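Local atomic coordinates of DNA-3-methyladenine glycosidase II, putative (Deinococcus radiodurans, PDB entry 2YG9), a protein that probably acts in base excision DNA repair as an all-helical member of the HhH-GPD superfamily. Residues A[117-131]-A[145-157]. Sequence-based numbering, arbitrary orientation. Where two conformers were deposited one is given.
Sequences RTVQAAAAAAVSGQI and IAELVQLPGIGRW
The helix-hairpin-helix motif, formed here by helix 141-149, the hairpin Leu151-Pro152-Gly153-Ile154-Gly155 and helix 156-166, rests its hairpin on helix 113-127, with Leu151 against Ala121, Ala122 and Ala125, and Pro152 against Ala121 and Thr118. Small residues suit the helix surface because they let the hairpin come close to its backbone. The Pro152 ring turns its CD-CG edge to Ala121, whose CB is a tight 3.5 Å from Pro152 CD, while the aliphatic part of Arg117 crosses the ring at about a right angle, Arg117 CG to Pro152 CG 3.7 Å. Leucine suits the place before the proline because its two methyls can part: Leu151 CD2 packs on Ala125 CB at 4.0 Å and lies beside Ala121, and CD1 faces Ala122. With CG anti to the carbonyl carbon (chi1 -60°), Leu151 also meets Ile131 tip to tip, Leu151 CD1 to Ile131 CD1 3.6 Å. Ile131 arrives there after the helix closes in a Schellman motif at Gly129, which has positive phi; it also slides antiparallel past Glu147, Ile131 CG1 to Glu147 CB 4.1 Å. Elsewhere in the core, Leu65 of helix 61-71 touches both Leu148 and Ile154.

Within the hairpin, Leu151 to Ile154 form a type II turn, closed by a hydrogen bond from Ile154 N to Leu151 O. Proline fits its second position because the ring restricts phi to the value needed, and Gly153 its third, where phi is 85° and the backbone passes close to Thr118. A branched threonine serves two needs here: Thr118 CG2 packs on Ile154 CG1 at 3.7 Å, while the hydroxyl meets the turn. Thr118 OG1 lies 3.6 Å from Gly153 CA and only 2.7 Å from Pro152 O, with Ala114 O as an alternative acceptor for its single proton.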
ATOM      1  N   ARG A 117      18.608   6.312   2.447  1.00  5.93           N
ATOM      2  CA  ARG A 117      19.069   5.690   1.224  0.60  6.00           C
ATOM      3  C   ARG A 117      17.921   5.410   0.273  1.00  5.65           C
ATOM      4  O   ARG A 117      18.015   5.652  -0.945  1.00  5.55           O
ATOM      5  CB  ARG A 117      19.785   4.376   1.549  0.60  5.99           C
ATOM      6  CG  ARG A 117      20.120   3.513   0.342  0.60  6.58           C
ATOM      7  CD  ARG A 117      20.969   2.275   0.732  0.60  8.25           C
ATOM      8  NE  ARG A 117      22.298   2.659   1.223  0.60  9.28           N
ATOM      9  CZ  ARG A 117      23.308   3.103   0.473  0.60 13.58           C
ATOM     10  NH1 ARG A 117      23.156   3.259  -0.846  0.60 15.31           N
ATOM     11  NH2 ARG A 117      24.488   3.404   1.045  0.60 10.63           N
ATOM     12  N   THR A 118      16.862   4.865   0.827  1.00  4.96           N
ATOM     13  CA  THR A 118      15.626   4.599   0.063  1.00  5.81           C
ATOM     14  C   THR A 118      15.047   5.871  -0.523  1.00  5.10           C
ATOM     15  O   THR A 118      14.783   5.958  -1.711  1.00  5.35           O
ATOM     16  CB  THR A 118      14.570   3.930   0.983  1.00  4.87           C
ATOM     17  OG1 THR A 118      15.070   2.666   1.425  1.00  5.48           O
ATOM     18  CG2 THR A 118      13.249   3.757   0.261  1.00  4.40           C
ATOM     19  N   VAL A 119      14.861   6.882   0.319  1.00  6.78           N
ATOM     20  CA  VAL A 119      14.413   8.211  -0.137  1.00  7.16           C
ATOM     21  C   VAL A 119      15.337   8.858  -1.179  1.00  7.31           C
ATOM     22  O   VAL A 119      14.853   9.378  -2.200  1.00  7.23           O
ATOM     23  CB  VAL A 119      14.159   9.201   1.048  1.00  8.24           C
ATOM     24  CG1 VAL A 119      13.755  10.557   0.504  1.00  8.98           C
ATOM     25  CG2 VAL A 119      13.054   8.677   1.996  1.00  9.87           C
ATOM     26  N   GLN A 120      16.655   8.823  -0.965  1.00  7.22           N
ATOM     27  CA  GLN A 120      17.564   9.278  -1.993  1.00  7.19           C
ATOM     28  C   GLN A 120      17.437   8.502  -3.279  1.00  7.17           C
ATOM     29  O   GLN A 120      17.509   9.066  -4.366  1.00  6.26           O
ATOM     30  CB  GLN A 120      18.991   9.275  -1.506  1.00  7.59           C
ATOM     31  CG  GLN A 120      19.193  10.296  -0.355  1.00  8.79           C
ATOM     32  CD  GLN A 120      20.551  10.214   0.268  1.00  9.15           C
ATOM     33  OE1 GLN A 120      21.155   9.138   0.339  1.00 12.76           O
ATOM     34  NE2 GLN A 120      21.089  11.376   0.641  1.00  9.46           N
ATOM     35  N   ALA A 121      17.255   7.187  -3.142  1.00  6.74           N
ATOM     36  CA  ALA A 121      17.182   6.303  -4.284  1.00  6.66           C
ATOM     37  C   ALA A 121      15.940   6.597  -5.103  1.00  5.50           C
ATOM     38  O   ALA A 121      16.000   6.626  -6.347  1.00  5.74           O
ATOM     39  CB  ALA A 121      17.233   4.847  -3.823  1.00  5.73           C
ATOM     40  N   ALA A 122      14.822   6.811  -4.412  1.00  6.31           N
ATOM     41  CA  ALA A 122      13.512   7.129  -5.047  1.00  6.09           C
ATOM     42  C   ALA A 122      13.565   8.491  -5.736  1.00  5.69           C
ATOM     43  O   ALA A 122      13.090   8.623  -6.863  1.00  5.13           O
ATOM     44  CB  ALA A 122      12.385   7.096  -4.003  1.00  5.78           C
ATOM     45  N   ALA A 123      14.154   9.506  -5.081  1.00  6.76           N
ATOM     46  CA  ALA A 123      14.305  10.832  -5.737  1.00  6.90           C
ATOM     47  C   ALA A 123      15.151  10.705  -7.023  1.00  6.70           C
ATOM     48  O   ALA A 123      14.814  11.267  -8.032  1.00  8.35           O
ATOM     49  CB  ALA A 123      14.914  11.865  -4.788  1.00  6.41           C
ATOM     50  N   ALA A 124      16.249   9.957  -6.950  1.00  7.19           N
ATOM     51  CA  ALA A 124      17.184   9.761  -8.054  1.00  7.27           C
ATOM     52  C   ALA A 124      16.512   9.043  -9.182  1.00  7.31           C
ATOM     53  O   ALA A 124      16.697   9.400 -10.326  1.00  8.91           O
ATOM     54  CB  ALA A 124      18.461   8.987  -7.570  1.00  7.52           C
ATOM     55  N   ALA A 125      15.628   8.109  -8.858  1.00  7.44           N
ATOM     56  CA  ALA A 125      14.909   7.338  -9.863  1.00  8.36           C
ATOM     57  C   ALA A 125      13.894   8.224 -10.602  1.00  8.95           C
ATOM     58  O   ALA A 125      13.695   8.076 -11.812  1.00 10.04           O
ATOM     59  CB  ALA A 125      14.248   6.094  -9.202  1.00  8.34           C
ATOM     60  N   ALA A 126      13.307   9.168  -9.881  1.00  8.87           N
ATOM     61  CA  ALA A 126      12.361  10.130 -10.446  1.00 10.32           C
ATOM     62  C   ALA A 126      13.075  11.115 -11.395  1.00 10.65           C
ATOM     63  O   ALA A 126      12.596  11.360 -12.503  1.00 11.66           O
ATOM     64  CB  ALA A 126      11.616  10.864  -9.320  1.00  9.06           C
ATOM     65  N   VAL A 127      14.222  11.654 -10.992  1.00 11.38           N
ATOM     66  CA  VAL A 127      14.882  12.688 -11.795  1.00 12.97           C
ATOM     67  C   VAL A 127      15.573  12.077 -13.016  1.00 13.92           C
ATOM     68  O   VAL A 127      15.699  12.742 -14.045  1.00 15.74           O
ATOM     69  CB  VAL A 127      15.832  13.559 -10.963  1.00 12.12           C
ATOM     70  CG1 VAL A 127      15.039  14.153  -9.771  1.00 10.15           C
ATOM     71  CG2 VAL A 127      17.054  12.805 -10.527  1.00 13.75           C
ATOM     72  N   SER A 128      15.965  10.808 -12.899  1.00 14.77           N
ATOM     73  CA  SER A 128      16.622  10.092 -13.985  1.00 15.16           C
ATOM     74  C   SER A 128      15.629   9.473 -14.956  1.00 16.05           C
ATOM     75  O   SER A 128      16.027   8.989 -15.996  1.00 18.25           O
ATOM     76  CB  SER A 128      17.623   9.067 -13.415  1.00 15.97           C
ATOM     77  OG  SER A 128      17.018   7.915 -12.827  1.00 16.63           O
ATOM     78  N   GLY A 129      14.338   9.506 -14.636  1.00 16.41           N
ATOM     79  CA  GLY A 129      13.312   8.916 -15.475  1.00 16.71           C
ATOM     80  C   GLY A 129      13.119   7.408 -15.331  1.00 17.04           C
ATOM     81  O   GLY A 129      12.311   6.817 -16.076  1.00 16.93           O
ATOM     82  N   GLN A 130      13.813   6.799 -14.372  1.00 17.14           N
ATOM     83  CA  GLN A 130      13.724   5.352 -14.121  1.00 17.69           C
ATOM     84  C   GLN A 130      12.352   4.970 -13.604  1.00 17.24           C
ATOM     85  O   GLN A 130      11.873   3.885 -13.894  1.00 17.65           O
ATOM     86  CB  GLN A 130      14.771   4.866 -13.135  1.00 17.64           C
ATOM     87  CG  GLN A 130      16.205   4.751 -13.708  1.00 21.52           C
ATOM     88  CD  GLN A 130      16.508   3.432 -14.484  0.50 19.26           C
ATOM     89  OE1 GLN A 130      15.606   2.811 -15.052  0.50 17.59           O
ATOM     90  NE2 GLN A 130      17.803   3.025 -14.509  0.50 15.60           N
ATOM     91  N   ILE A 131      11.740   5.864 -12.839  1.00 17.08           N
ATOM     92  CA  ILE A 131      10.362   5.706 -12.396  1.00 17.31           C
ATOM     93  C   ILE A 131       9.659   7.015 -12.706  1.00 17.63           C
ATOM     94  O   ILE A 131      10.075   8.060 -12.232  1.00 16.85           O
ATOM     95  CB  ILE A 131      10.240   5.398 -10.866  1.00 17.22           C
ATOM     96  CG1 ILE A 131      11.013   4.118 -10.493  1.00 17.87           C
ATOM     97  CG2 ILE A 131       8.762   5.253 -10.485  1.00 16.81           C
ATOM     98  CD1 ILE A 131      11.261   3.895  -8.946  1.00 16.76           C
ATOM     99  N   ILE A 145       5.342  -2.493  -9.663  1.00  8.53           N
ATOM    100  CA  ILE A 145       5.971  -3.295  -8.618  1.00  7.93           C
ATOM    101  C   ILE A 145       7.440  -3.529  -8.914  1.00  7.50           C
ATOM    102  O   ILE A 145       8.290  -3.241  -8.067  1.00  9.07           O
ATOM    103  CB  ILE A 145       5.199  -4.624  -8.325  1.00  8.39           C
ATOM    104  CG1 ILE A 145       3.838  -4.269  -7.690  1.00  7.65           C
ATOM    105  CG2 ILE A 145       6.043  -5.534  -7.369  1.00  6.71           C
ATOM    106  CD1 ILE A 145       2.760  -5.386  -7.720  1.00  6.85           C
ATOM    107  N   ALA A 146       7.754  -4.017 -10.103  1.00  7.10           N
ATOM    108  CA  ALA A 146       9.120  -4.395 -10.426  1.00  7.60           C
ATOM    109  C   ALA A 146      10.055  -3.180 -10.324  1.00  8.17           C
ATOM    110  O   ALA A 146      11.185  -3.295  -9.839  1.00  9.20           O
ATOM    111  CB  ALA A 146       9.188  -5.007 -11.829  1.00  4.65           C
ATOM    112  N   GLU A 147       9.590  -2.008 -10.759  1.00  9.13           N
ATOM    113  CA  GLU A 147      10.445  -0.829 -10.685  1.00  9.33           C
ATOM    114  C   GLU A 147      10.659  -0.336  -9.267  1.00  9.27           C
ATOM    115  O   GLU A 147      11.746   0.139  -8.931  1.00  9.21           O
ATOM    116  CB  GLU A 147       9.906   0.307 -11.562  1.00 10.99           C
ATOM    117  CG  GLU A 147      10.007   0.045 -13.052  1.00 15.13           C
ATOM    118  CD  GLU A 147      11.375  -0.473 -13.515  1.00 21.19           C
ATOM    119  OE1 GLU A 147      12.412   0.245 -13.336  1.00 22.72           O
ATOM    120  OE2 GLU A 147      11.398  -1.615 -14.064  1.00 25.53           O
ATOM    121  N   LEU A 148       9.605  -0.380  -8.445  1.00  7.96           N
ATOM    122  CA  LEU A 148       9.740  -0.016  -7.028  1.00  7.68           C
ATOM    123  C   LEU A 148      10.667  -0.963  -6.261  1.00  7.46           C
ATOM    124  O   LEU A 148      11.521  -0.524  -5.468  1.00  8.58           O
ATOM    125  CB  LEU A 148       8.371   0.040  -6.359  1.00  6.57           C
ATOM    126  CG  LEU A 148       7.487   1.208  -6.794  1.00  8.10           C
ATOM    127  CD1 LEU A 148       6.111   0.972  -6.219  1.00  8.38           C
ATOM    128  CD2 LEU A 148       8.062   2.540  -6.348  1.00  5.97           C
ATOM    129  N   VAL A 149      10.490  -2.266  -6.486  1.00  6.56           N
ATOM    130  CA  VAL A 149      11.331  -3.316  -5.896  1.00  6.61           C
ATOM    131  C   VAL A 149      12.827  -3.100  -6.121  1.00  5.82           C
ATOM    132  O   VAL A 149      13.618  -3.450  -5.263  1.00  5.61           O
ATOM    133  CB  VAL A 149      10.896  -4.753  -6.386  1.00  5.72           C
ATOM    134  CG1 VAL A 149      11.989  -5.838  -6.127  1.00  6.36           C
ATOM    135  CG2 VAL A 149       9.585  -5.122  -5.677  1.00  7.53           C
ATOM    136  N   GLN A 150      13.195  -2.510  -7.246  1.00  6.49           N
ATOM    137  CA  GLN A 150      14.632  -2.262  -7.540  1.00  8.09           C
ATOM    138  C   GLN A 150      15.255  -1.233  -6.623  1.00  6.96           C
ATOM    139  O   GLN A 150      16.475  -1.149  -6.532  1.00  7.70           O
ATOM    140  CB  GLN A 150      14.854  -1.838  -8.996  1.00  8.58           C
ATOM    141  CG  GLN A 150      14.755  -2.984  -9.932  1.00 12.58           C
ATOM    142  CD  GLN A 150      15.634  -4.193  -9.532  1.00 16.97           C
ATOM    143  OE1 GLN A 150      16.883  -4.098  -9.533  1.00 18.82           O
ATOM    144  NE2 GLN A 150      14.978  -5.325  -9.163  1.00 14.12           N
ATOM    145  N   LEU A 151      14.435  -0.462  -5.921  1.00  7.43           N
ATOM    146  CA  LEU A 151      14.956   0.536  -4.990  1.00  8.14           C
ATOM    147  C   LEU A 151      15.358  -0.166  -3.702  1.00  8.32           C
ATOM    148  O   LEU A 151      14.637  -1.089  -3.257  1.00  9.60           O
ATOM    149  CB  LEU A 151      13.913   1.624  -4.702  1.00  7.66           C
ATOM    150  CG  LEU A 151      13.445   2.424  -5.933  1.00 10.08           C
ATOM    151  CD1 LEU A 151      12.248   3.324  -5.563  1.00 10.22           C
ATOM    152  CD2 LEU A 151      14.611   3.212  -6.516  1.00  6.94           C
ATOM    153  N   PRO A 152      16.482   0.265  -3.083  1.00  7.63           N
ATOM    154  CA  PRO A 152      16.915  -0.368  -1.833  1.00  8.08           C
ATOM    155  C   PRO A 152      15.889  -0.089  -0.735  1.00  8.64           C
ATOM    156  O   PRO A 152      15.385   1.028  -0.664  1.00  8.49           O
ATOM    157  CB  PRO A 152      18.222   0.342  -1.505  1.00  8.19           C
ATOM    158  CG  PRO A 152      18.136   1.675  -2.207  1.00  7.07           C
ATOM    159  CD  PRO A 152      17.355   1.391  -3.467  1.00  7.98           C
ATOM    160  N   GLY A 153      15.563  -1.091   0.075  1.00  9.24           N
ATOM    161  CA  GLY A 153      14.611  -0.918   1.192  1.00  9.06           C
ATOM    162  C   GLY A 153      13.147  -1.075   0.812  1.00  9.64           C
ATOM    163  O   GLY A 153      12.264  -1.059   1.688  1.00 10.36           O
ATOM    164  N   ILE A 154      12.865  -1.197  -0.479  1.00  8.68           N
ATOM    165  CA  ILE A 154      11.494  -1.341  -0.930  1.00  8.77           C
ATOM    166  C   ILE A 154      11.414  -2.719  -1.568  1.00  9.39           C
ATOM    167  O   ILE A 154      12.078  -2.956  -2.572  1.00  8.59           O
ATOM    168  CB  ILE A 154      11.081  -0.231  -1.932  1.00  9.90           C
ATOM    169  CG1 ILE A 154      11.124   1.158  -1.229  1.00  9.45           C
ATOM    170  CG2 ILE A 154       9.708  -0.584  -2.550  1.00  8.77           C
ATOM    171  CD1 ILE A 154      10.687   2.348  -2.057  1.00  8.07           C
ATOM    172  N   GLY A 155      10.674  -3.634  -0.915  1.00  8.73           N
ATOM    173  CA  GLY A 155      10.423  -4.964  -1.437  1.00  7.81           C
ATOM    174  C   GLY A 155       9.059  -5.009  -2.096  1.00  8.40           C
ATOM    175  O   GLY A 155       8.373  -3.971  -2.254  1.00  7.92           O
ATOM    176  N   ARG A 156       8.656  -6.216  -2.473  1.00  7.91           N
ATOM    177  CA  ARG A 156       7.350  -6.437  -3.069  1.00  8.10           C
ATOM    178  C   ARG A 156       6.203  -5.959  -2.137  1.00  8.06           C
ATOM    179  O   ARG A 156       5.238  -5.370  -2.591  1.00  7.12           O
ATOM    180  CB  ARG A 156       7.185  -7.911  -3.361  1.00  8.23           C
ATOM    181  CG  ARG A 156       5.842  -8.304  -3.887  1.00  8.14           C
ATOM    182  CD  ARG A 156       5.956  -9.524  -4.753  1.00 11.42           C
ATOM    183  NE  ARG A 156       4.831  -9.472  -5.629  1.00 18.13           N
ATOM    184  CZ  ARG A 156       4.851  -9.318  -6.935  1.00 16.29           C
ATOM    185  NH1 ARG A 156       5.958  -9.358  -7.693  1.00 16.15           N
ATOM    186  NH2 ARG A 156       3.682  -9.224  -7.490  1.00 20.54           N
ATOM    187  N   TRP A 157       6.317  -6.249  -0.844  1.00  8.10           N
ATOM    188  CA  TRP A 157       5.239  -5.908   0.107  1.00  7.77           C
ATOM    189  C   TRP A 157       4.980  -4.396   0.161  1.00  6.33           C
ATOM    190  O   TRP A 157       3.857  -3.923   0.057  1.00  5.30           O
ATOM    191  CB  TRP A 157       5.586  -6.460   1.494  1.00  8.38           C
ATOM    192  CG  TRP A 157       4.525  -6.136   2.498  1.00  9.11           C
ATOM    193  CD1 TRP A 157       3.358  -6.823   2.703  1.00  9.50           C
ATOM    194  CD2 TRP A 157       4.504  -5.031   3.388  1.00  9.69           C
ATOM    195  NE1 TRP A 157       2.617  -6.210   3.662  1.00  8.90           N
ATOM    196  CE2 TRP A 157       3.294  -5.112   4.120  1.00  8.46           C
ATOM    197  CE3 TRP A 157       5.404  -3.986   3.669  1.00 10.34           C
ATOM    198  CZ2 TRP A 157       2.952  -4.189   5.118  1.00  9.90           C
ATOM    199  CZ3 TRP A 157       5.057  -3.055   4.660  1.00 10.84           C
ATOM    200  CH2 TRP A 157       3.826  -3.152   5.357  1.00 10.29           C
TER